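Local coordinates for histone-lysine N-methyltransferase family member SUVH9 (Arabidopsis thaliana, PDB 4NJ5), which contributes to gene and transposon silencing without methyltransferase activity, and may bind methylated DNA and recruit RNA polymerase V to chromatin, at residues Met164-Met168 and Ile199-Trp203; Ile255-Glu260 and Leu277-Ala283. All coordinates share one frame; numbering follows the deposited sequence.

Overall arrangement
The two contacts lie on opposite sides of the chain's centre, about 45 Å apart at their nearest atoms, and share no structural element. Interaction 1 belongs to the SRA domain, where helix 159-169 rests on strand 190-206; interaction 2 lies in the Pre-SET region, where a tight turn meets the segment around strand 280-281. Both are partly buried. In interaction 1 the centre is an isoleucine packed against two methionines, supplemented by two bridging waters and a long serine-glutamate approach. Interaction 2 is built around one buried tyrosine, whose hydroxyl donates to a carboxylate and is also hydrogen-bonded to a backbone N-H, while a lysine spans its exposed margin. The three-zinc cluster is distant from both.

Interaction 1. Residues Met164-Met168 and Ile199-Trp203; sequences MERSM and IVDSW
M168 and I199 carry most of the apolar contact, at the point where the two backbones come nearest each other. The CB of M168 lies 3.7 Å from CG2 of I199, and the other branch of the isoleucine reaches toward M164 and S167. The side chains of I199 and M164 cross at about a right angle, with I199 CD1 3.7 Å from M164 CE, and CD1 also touches CB of S167. The M164 chain, bent at both chi2 and chi3, curls back to place its methyl there. M168 behaves differently: with CG anti to the backbone N (chi1 172°) and the next torsion extended, it reaches along the strand, so that M168 SD settles 3.6 Å from the carbonyl carbon of D201. The final bend at chi3 turns CE of M168 to within 3.3 Å of OG of S202.

These contacts seat helix 159-169 on strand 190-206, part of the curved mixed sheet of the SRA domain. The axes of the two short segments approach to 7.8 Å at an angle of 123°, and M164 extends the packing to A118 and V121 of strand 117-124 and Y216 of strand 212-220.

Polar links are few and mostly indirect. The CA of M168 makes a CH...O contact with the carbonyl oxygen of I199. One water joins the backbone oxygen S167 O to I199 N, and a second donates to both M168 O and I199 O, bridging two carbonyls that cannot bond to each other. At the other end, S202 OG lies 3.5 Å from E165 OE1, at best a weak hydrogen bond. The charge of E165 is near R166, whose guanidinium has a salt bridge with E115, while the hydroxyl of S167 is bonded to A118 O.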
ATOM      1  N   MET A 164      18.513  16.519 -20.949  1.00 20.41           N
ATOM      2  CA  MET A 164      18.678  17.187 -19.661  1.00 21.88           C
ATOM      3  C   MET A 164      19.136  18.623 -19.888  1.00 24.95           C
ATOM      4  O   MET A 164      18.560  19.564 -19.333  1.00 26.98           O
ATOM      5  CB  MET A 164      19.698  16.447 -18.787  1.00 21.75           C
ATOM      6  CG  MET A 164      19.251  15.077 -18.297  1.00 21.87           C
ATOM      7  SD  MET A 164      17.901  15.147 -17.100  1.00 28.60           S
ATOM      8  CE  MET A 164      18.742  15.790 -15.654  1.00 24.98           C
ATOM      9  N   GLU A 165      20.173  18.779 -20.709  1.00 25.31           N
ATOM     10  CA  GLU A 165      20.693  20.096 -21.069  1.00 28.20           C
ATOM     11  C   GLU A 165      19.593  21.015 -21.595  1.00 29.03           C
ATOM     12  O   GLU A 165      19.453  22.162 -21.169  1.00 25.05           O
ATOM     13  CB  GLU A 165      21.815  19.935 -22.103  1.00 47.03           C
ATOM     14  CG  GLU A 165      21.950  21.082 -23.091  1.00 52.48           C
ATOM     15  CD  GLU A 165      22.528  22.333 -22.465  1.00 59.89           C
ATOM     16  OE1 GLU A 165      23.259  22.218 -21.458  1.00 59.02           O
ATOM     17  OE2 GLU A 165      22.256  23.431 -22.989  1.00 66.26           O
ATOM     18  N   ARG A 166      18.807  20.488 -22.521  1.00 31.00           N
ATOM     19  CA  ARG A 166      17.731  21.244 -23.130  1.00 32.01           C
ATOM     20  C   ARG A 166      16.655  21.617 -22.113  1.00 33.40           C
ATOM     21  O   ARG A 166      16.105  22.720 -22.157  1.00 31.58           O
ATOM     22  CB  ARG A 166      17.115  20.451 -24.283  1.00 34.52           C
ATOM     23  CG  ARG A 166      17.443  21.018 -25.649  1.00 41.19           C
ATOM     24  CD  ARG A 166      18.942  21.187 -25.854  1.00 42.91           C
ATOM     25  NE  ARG A 166      19.226  22.243 -26.821  1.00 52.17           N
ATOM     26  CZ  ARG A 166      19.548  23.490 -26.491  1.00 58.43           C
ATOM     27  NH1 ARG A 166      19.650  23.833 -25.214  1.00 56.29           N
ATOM     28  NH2 ARG A 166      19.779  24.391 -27.436  1.00 62.94           N
ATOM     29  N   SER A 167      16.358  20.703 -21.195  1.00 26.82           N
ATOM     30  CA  SER A 167      15.379  20.989 -20.153  1.00 28.53           C
ATOM     31  C   SER A 167      15.879  22.086 -19.222  1.00 28.82           C
ATOM     32  O   SER A 167      15.087  22.895 -18.734  1.00 27.20           O
ATOM     33  CB  SER A 167      15.010  19.726 -19.373  1.00 34.51           C
ATOM     34  OG  SER A 167      14.039  18.971 -20.077  1.00 35.03           O
ATOM     35  N   MET A 168      17.189  22.119 -18.979  1.00 28.99           N
ATOM     36  CA  MET A 168      17.767  23.241 -18.246  1.00 31.85           C
ATOM     37  C   MET A 168      17.536  24.521 -19.025  1.00 34.72           C
ATOM     38  O   MET A 168      17.098  25.529 -18.473  1.00 35.62           O
ATOM     39  CB  MET A 168      19.269  23.071 -18.028  1.00 32.98           C
ATOM     40  CG  MET A 168      19.915  24.322 -17.434  1.00 30.48           C
ATOM     41  SD  MET A 168      21.703  24.225 -17.243  1.00 38.77           S
ATOM     42  CE  MET A 168      22.213  24.120 -18.959  1.00 49.15           C
ATOM     43  N   ILE A 199      16.255  22.015 -13.604  1.00 33.29           N
ATOM     44  CA  ILE A 199      17.692  21.917 -13.804  1.00 33.12           C
ATOM     45  C   ILE A 199      18.233  23.328 -13.947  1.00 33.87           C
ATOM     46  O   ILE A 199      17.869  24.043 -14.876  1.00 39.45           O
ATOM     47  CB  ILE A 199      18.035  21.098 -15.063  1.00 31.80           C
ATOM     48  CG1 ILE A 199      17.231  19.795 -15.089  1.00 30.74           C
ATOM     49  CG2 ILE A 199      19.526  20.807 -15.119  1.00 31.80           C
ATOM     50  CD1 ILE A 199      17.304  19.061 -16.408  1.00 20.91           C
ATOM     51  N   VAL A 200      19.088  23.740 -13.017  1.00 27.47           N
ATOM     52  CA  VAL A 200      19.530  25.132 -12.977  1.00 29.40           C
ATOM     53  C   VAL A 200      21.000  25.296 -13.333  1.00 29.64           C
ATOM     54  O   VAL A 200      21.502  26.419 -13.420  1.00 30.21           O
ATOM     55  CB  VAL A 200      19.287  25.757 -11.596  1.00 45.75           C
ATOM     56  CG1 VAL A 200      17.824  25.618 -11.208  1.00 49.02           C
ATOM     57  CG2 VAL A 200      20.186  25.102 -10.557  1.00 46.69           C
ATOM     58  N   ASP A 201      21.688  24.175 -13.528  1.00 30.86           N
ATOM     59  CA  ASP A 201      23.095  24.206 -13.909  1.00 30.26           C
ATOM     60  C   ASP A 201      23.545  22.868 -14.489  1.00 25.06           C
ATOM     61  O   ASP A 201      22.989  21.826 -14.163  1.00 22.64           O
ATOM     62  CB  ASP A 201      23.974  24.596 -12.719  1.00 31.32           C
ATOM     63  CG  ASP A 201      25.347  25.069 -13.145  1.00 36.31           C
ATOM     64  OD1 ASP A 201      25.529  25.333 -14.350  1.00 35.27           O
ATOM     65  OD2 ASP A 201      26.240  25.184 -12.280  1.00 41.41           O
ATOM     66  N   SER A 202      24.547  22.909 -15.361  1.00 28.20           N
ATOM     67  CA  SER A 202      25.096  21.694 -15.956  1.00 30.81           C
ATOM     68  C   SER A 202      26.570  21.885 -16.266  1.00 30.18           C
ATOM     69  O   SER A 202      27.010  23.000 -16.553  1.00 35.00           O
ATOM     70  CB  SER A 202      24.356  21.344 -17.245  1.00 35.74           C
ATOM     71  OG  SER A 202      24.759  22.201 -18.298  1.00 42.04           O
ATOM     72  N   TRP A 203      27.336  20.800 -16.221  1.00 27.00           N
ATOM     73  CA  TRP A 203      28.761  20.895 -16.510  1.00 29.59           C
ATOM     74  C   TRP A 203      29.395  19.559 -16.878  1.00 29.52           C
ATOM     75  O   TRP A 203      28.807  18.499 -16.664  1.00 33.22           O
ATOM     76  CB  TRP A 203      29.508  21.531 -15.333  1.00 22.69           C
ATOM     77  CG  TRP A 203      29.550  20.681 -14.100  1.00 29.08           C
ATOM     78  CD1 TRP A 203      30.567  19.860 -13.708  1.00 28.82           C
ATOM     79  CD2 TRP A 203      28.535  20.571 -13.092  1.00 28.53           C
ATOM     80  NE1 TRP A 203      30.249  19.247 -12.521  1.00 29.51           N
ATOM     81  CE2 TRP A 203      29.009  19.666 -12.122  1.00 30.17           C
ATOM     82  CE3 TRP A 203      27.274  21.150 -12.917  1.00 28.10           C
ATOM     83  CZ2 TRP A 203      28.265  19.326 -10.992  1.00 31.21           C
ATOM     84  CZ3 TRP A 203      26.537  20.810 -11.793  1.00 28.41           C
ATOM     85  CH2 TRP A 203      27.035  19.907 -10.847  1.00 28.38           C
TER
HETATM   86  O   HOH W   1      14.471  22.460 -16.118  1.00 22.18           O
HETATM   87  O   HOH W   2      16.238  26.210 -15.731  1.00 41.06           O

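Interaction 2. Residues Ile255-Glu260 and Leu277-Ala283; sequences ISNGKE and LYYEYLA
The backbone of S256 approaches Y281 with the two CA atoms 5.6 Å apart, at the start of a type I' turn that runs to K259 and is closed by the bond from K259 N to S256 O. The CA of S256 sits over one face of the Y281 ring, 3.3 Å from its centroid, in a CH-pi contact. With CG anti to the backbone N (chi1 -164°), the ring is carried across the turn toward E260. At the far edge the phenol OH of Y281 donates a 2.7 Å hydrogen bond to E260 OE2, which receives it on its anti lone pair; the carboxylate is turned 76° from the ring plane. The same OH is also bonded to V457 N.

The turn lies in the connection between antiparallel strands 250-252 and 264-267, in the Pre-SET region, and strand 280-281 pairs in parallel with 454-455. A leucine in place of Y281 would probably leave E260 OE2 and V457 N without their shared phenol partner and S256 CA without a ring face.

S256 OG accepts a bond from E260 N, 3.0 Å away, and is itself held by D254. The extended K259 chain brings its NZ to 3.1 Å from Y281 O, in the carbonyl plane and on a lone pair, while a water accepts from NZ and donates a weak bond to E280 OE2. I255 CG2 packs 3.6 Å from L277 CD1, and A283 CB lies 3.7 Å from K259 O.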
ATOM      1  N   ILE A 255       0.961   0.568  23.874  1.00 32.83           N
ATOM      2  CA  ILE A 255      -0.293   0.568  24.627  1.00 31.29           C
ATOM      3  C   ILE A 255      -0.899  -0.815  24.552  1.00 33.38           C
ATOM      4  O   ILE A 255      -1.676  -1.214  25.415  1.00 39.94           O
ATOM      5  CB  ILE A 255      -1.302   1.587  24.079  1.00 28.77           C
ATOM      6  CG1 ILE A 255      -1.698   1.223  22.648  1.00 30.50           C
ATOM      7  CG2 ILE A 255      -0.736   2.978  24.152  1.00 31.24           C
ATOM      8  CD1 ILE A 255      -2.871   2.037  22.126  1.00 36.35           C
ATOM      9  N   SER A 256      -0.535  -1.551  23.509  1.00 26.48           N
ATOM     10  CA  SER A 256      -0.834  -2.975  23.451  1.00 30.10           C
ATOM     11  C   SER A 256      -0.262  -3.604  24.680  1.00 37.85           C
ATOM     12  O   SER A 256      -0.753  -4.587  25.195  1.00 37.23           O
ATOM     13  CB  SER A 256      -0.224  -3.595  22.210  1.00 34.02           C
ATOM     14  OG  SER A 256       0.752  -4.536  22.573  1.00 32.58           O
ATOM     15  N   ASN A 257       0.839  -3.033  25.120  1.00 60.44           N
ATOM     16  CA  ASN A 257       1.417  -3.394  26.409  1.00 61.98           C
ATOM     17  C   ASN A 257       1.824  -4.859  26.376  1.00 62.56           C
ATOM     18  O   ASN A 257       1.475  -5.665  27.257  1.00 65.11           O
ATOM     19  CB  ASN A 257       0.429  -3.088  27.565  1.00 76.34           C
ATOM     20  CG  ASN A 257       1.099  -2.505  28.768  1.00 79.18           C
ATOM     21  OD1 ASN A 257       1.038  -1.292  29.004  1.00 79.48           O
ATOM     22  ND2 ASN A 257       1.780  -3.355  29.528  1.00 81.88           N
ATOM     23  N   GLY A 258       2.580  -5.178  25.324  1.00 39.19           N
ATOM     24  CA  GLY A 258       3.097  -6.521  25.081  1.00 31.91           C
ATOM     25  C   GLY A 258       2.037  -7.560  24.716  1.00 27.16           C
ATOM     26  O   GLY A 258       2.348  -8.759  24.551  1.00 24.82           O
ATOM     27  N   LYS A 259       0.783  -7.124  24.568  1.00 29.96           N
ATOM     28  CA  LYS A 259      -0.257  -8.083  24.153  1.00 27.93           C
ATOM     29  C   LYS A 259      -0.301  -8.341  22.650  1.00 27.24           C
ATOM     30  O   LYS A 259      -0.963  -9.284  22.193  1.00 26.88           O
ATOM     31  CB  LYS A 259      -1.657  -7.714  24.654  1.00 23.56           C
ATOM     32  CG  LYS A 259      -1.857  -7.855  26.153  1.00 24.81           C
ATOM     33  CD  LYS A 259      -3.088  -7.090  26.608  1.00 27.20           C
ATOM     34  CE  LYS A 259      -3.331  -7.301  28.091  1.00 34.23           C
ATOM     35  NZ  LYS A 259      -4.355  -6.353  28.621  1.00 37.17           N
ATOM     36  N   GLU A 260       0.387  -7.484  21.903  1.00 22.42           N
ATOM     37  CA  GLU A 260       0.623  -7.686  20.490  1.00 24.99           C
ATOM     38  C   GLU A 260       2.069  -8.140  20.340  1.00 29.26           C
ATOM     39  O   GLU A 260       2.881  -7.966  21.250  1.00 30.26           O
ATOM     40  CB  GLU A 260       0.404  -6.383  19.717  1.00 18.50           C
ATOM     41  CG  GLU A 260      -1.013  -5.803  19.767  1.00 17.68           C
ATOM     42  CD  GLU A 260      -2.014  -6.547  18.902  1.00 22.11           C
ATOM     43  OE1 GLU A 260      -1.707  -7.665  18.435  1.00 21.34           O
ATOM     44  OE2 GLU A 260      -3.121  -6.007  18.690  1.00 23.19           O
ATOM     45  N   LEU A 277      -4.603   5.134  26.915  1.00 36.07           N
ATOM     46  CA  LEU A 277      -3.996   4.401  28.024  1.00 37.58           C
ATOM     47  C   LEU A 277      -5.049   3.808  28.961  1.00 36.75           C
ATOM     48  O   LEU A 277      -4.872   2.725  29.513  1.00 41.17           O
ATOM     49  CB  LEU A 277      -3.073   5.332  28.813  1.00 36.62           C
ATOM     50  CG  LEU A 277      -1.558   5.136  28.714  1.00 35.08           C
ATOM     51  CD1 LEU A 277      -1.153   4.574  27.367  1.00 31.44           C
ATOM     52  CD2 LEU A 277      -0.837   6.450  28.974  1.00 35.69           C
ATOM     53  N   TYR A 278      -6.159   4.515  29.111  1.00 28.17           N
ATOM     54  CA  TYR A 278      -7.192   4.160  30.077  1.00 34.33           C
ATOM     55  C   TYR A 278      -8.140   3.028  29.656  1.00 32.79           C
ATOM     56  O   TYR A 278      -8.953   2.575  30.451  1.00 33.88           O
ATOM     57  CB  TYR A 278      -7.959   5.424  30.452  1.00 47.64           C
ATOM     58  CG  TYR A 278      -7.061   6.507  30.992  1.00 55.40           C
ATOM     59  CD1 TYR A 278      -6.117   6.223  31.965  1.00 57.72           C
ATOM     60  CD2 TYR A 278      -7.136   7.808  30.511  1.00 59.04           C
ATOM     61  CE1 TYR A 278      -5.288   7.205  32.460  1.00 61.43           C
ATOM     62  CE2 TYR A 278      -6.309   8.798  31.003  1.00 62.03           C
ATOM     63  CZ  TYR A 278      -5.389   8.485  31.977  1.00 64.30           C
ATOM     64  OH  TYR A 278      -4.557   9.452  32.477  1.00 68.18           O
ATOM     65  N   TYR A 279      -8.043   2.578  28.410  1.00 32.52           N
ATOM     66  CA  TYR A 279      -8.756   1.368  28.013  1.00 33.95           C
ATOM     67  C   TYR A 279      -7.901   0.174  28.404  1.00 32.20           C
ATOM     68  O   TYR A 279      -6.683   0.297  28.557  1.00 35.06           O
ATOM     69  CB  TYR A 279      -9.007   1.324  26.502  1.00 41.22           C
ATOM     70  CG  TYR A 279      -9.867   2.447  25.974  1.00 44.86           C
ATOM     71  CD1 TYR A 279     -11.252   2.344  25.965  1.00 45.82           C
ATOM     72  CD2 TYR A 279      -9.291   3.602  25.462  1.00 46.26           C
ATOM     73  CE1 TYR A 279     -12.039   3.372  25.472  1.00 48.20           C
ATOM     74  CE2 TYR A 279     -10.067   4.629  24.971  1.00 48.58           C
ATOM     75  CZ  TYR A 279     -11.440   4.511  24.978  1.00 50.57           C
ATOM     76  OH  TYR A 279     -12.212   5.539  24.487  1.00 52.44           O
ATOM     77  N   GLU A 280      -8.529  -0.983  28.565  1.00 28.23           N
ATOM     78  CA  GLU A 280      -7.774  -2.216  28.691  1.00 32.47           C
ATOM     79  C   GLU A 280      -7.556  -2.743  27.285  1.00 32.69           C
ATOM     80  O   GLU A 280      -8.516  -2.989  26.553  1.00 30.92           O
ATOM     81  CB  GLU A 280      -8.528  -3.242  29.532  1.00 47.14           C
ATOM     82  CG  GLU A 280      -7.903  -4.625  29.506  1.00 52.20           C
ATOM     83  CD  GLU A 280      -8.673  -5.633  30.330  1.00 60.25           C
ATOM     84  OE1 GLU A 280      -9.257  -5.243  31.364  1.00 63.02           O
ATOM     85  OE2 GLU A 280      -8.697  -6.816  29.936  1.00 63.74           O
ATOM     86  N   TYR A 281      -6.295  -2.897  26.897  1.00 35.96           N
ATOM     87  CA  TYR A 281      -5.983  -3.355  25.553  1.00 31.71           C
ATOM     88  C   TYR A 281      -6.412  -4.804  25.355  1.00 32.27           C
ATOM     89  O   TYR A 281      -6.171  -5.657  26.209  1.00 32.51           O
ATOM     90  CB  TYR A 281      -4.495  -3.194  25.237  1.00 22.92           C
ATOM     91  CG  TYR A 281      -4.211  -3.284  23.758  1.00 21.61           C
ATOM     92  CD1 TYR A 281      -4.132  -2.140  22.976  1.00 18.50           C
ATOM     93  CD2 TYR A 281      -4.049  -4.516  23.135  1.00 19.45           C
ATOM     94  CE1 TYR A 281      -3.885  -2.220  21.622  1.00 19.82           C
ATOM     95  CE2 TYR A 281      -3.805  -4.607  21.783  1.00 17.88           C
ATOM     96  CZ  TYR A 281      -3.723  -3.456  21.029  1.00 20.92           C
ATOM     97  OH  TYR A 281      -3.481  -3.543  19.677  1.00 20.08           O
ATOM     98  N   LEU A 282      -7.049  -5.068  24.220  1.00 26.06           N
ATOM     99  CA  LEU A 282      -7.539  -6.400  23.898  1.00 24.86           C
ATOM    100  C   LEU A 282      -7.214  -6.721  22.444  1.00 26.22           C
ATOM    101  O   LEU A 282      -7.786  -6.130  21.528  1.00 29.12           O
ATOM    102  CB  LEU A 282      -9.046  -6.474  24.139  1.00 20.73           C
ATOM    103  CG  LEU A 282      -9.716  -7.808  23.814  1.00 21.12           C
ATOM    104  CD1 LEU A 282      -9.130  -8.935  24.661  1.00 20.64           C
ATOM    105  CD2 LEU A 282     -11.223  -7.712  23.996  1.00 23.25           C
ATOM    106  N   ALA A 283      -6.298  -7.662  22.236  1.00 28.94           N
ATOM    107  CA  ALA A 283      -5.729  -7.895  20.910  1.00 28.10           C
ATOM    108  C   ALA A 283      -6.668  -8.646  19.972  1.00 26.10           C
ATOM    109  O   ALA A 283      -6.580  -8.506  18.753  1.00 28.50           O
ATOM    110  CB  ALA A 283      -4.395  -8.620  21.024  1.00 18.67           C
TER
HETATM  111  O   HOH W   3      -5.691  -7.489  30.790  1.00 40.26           O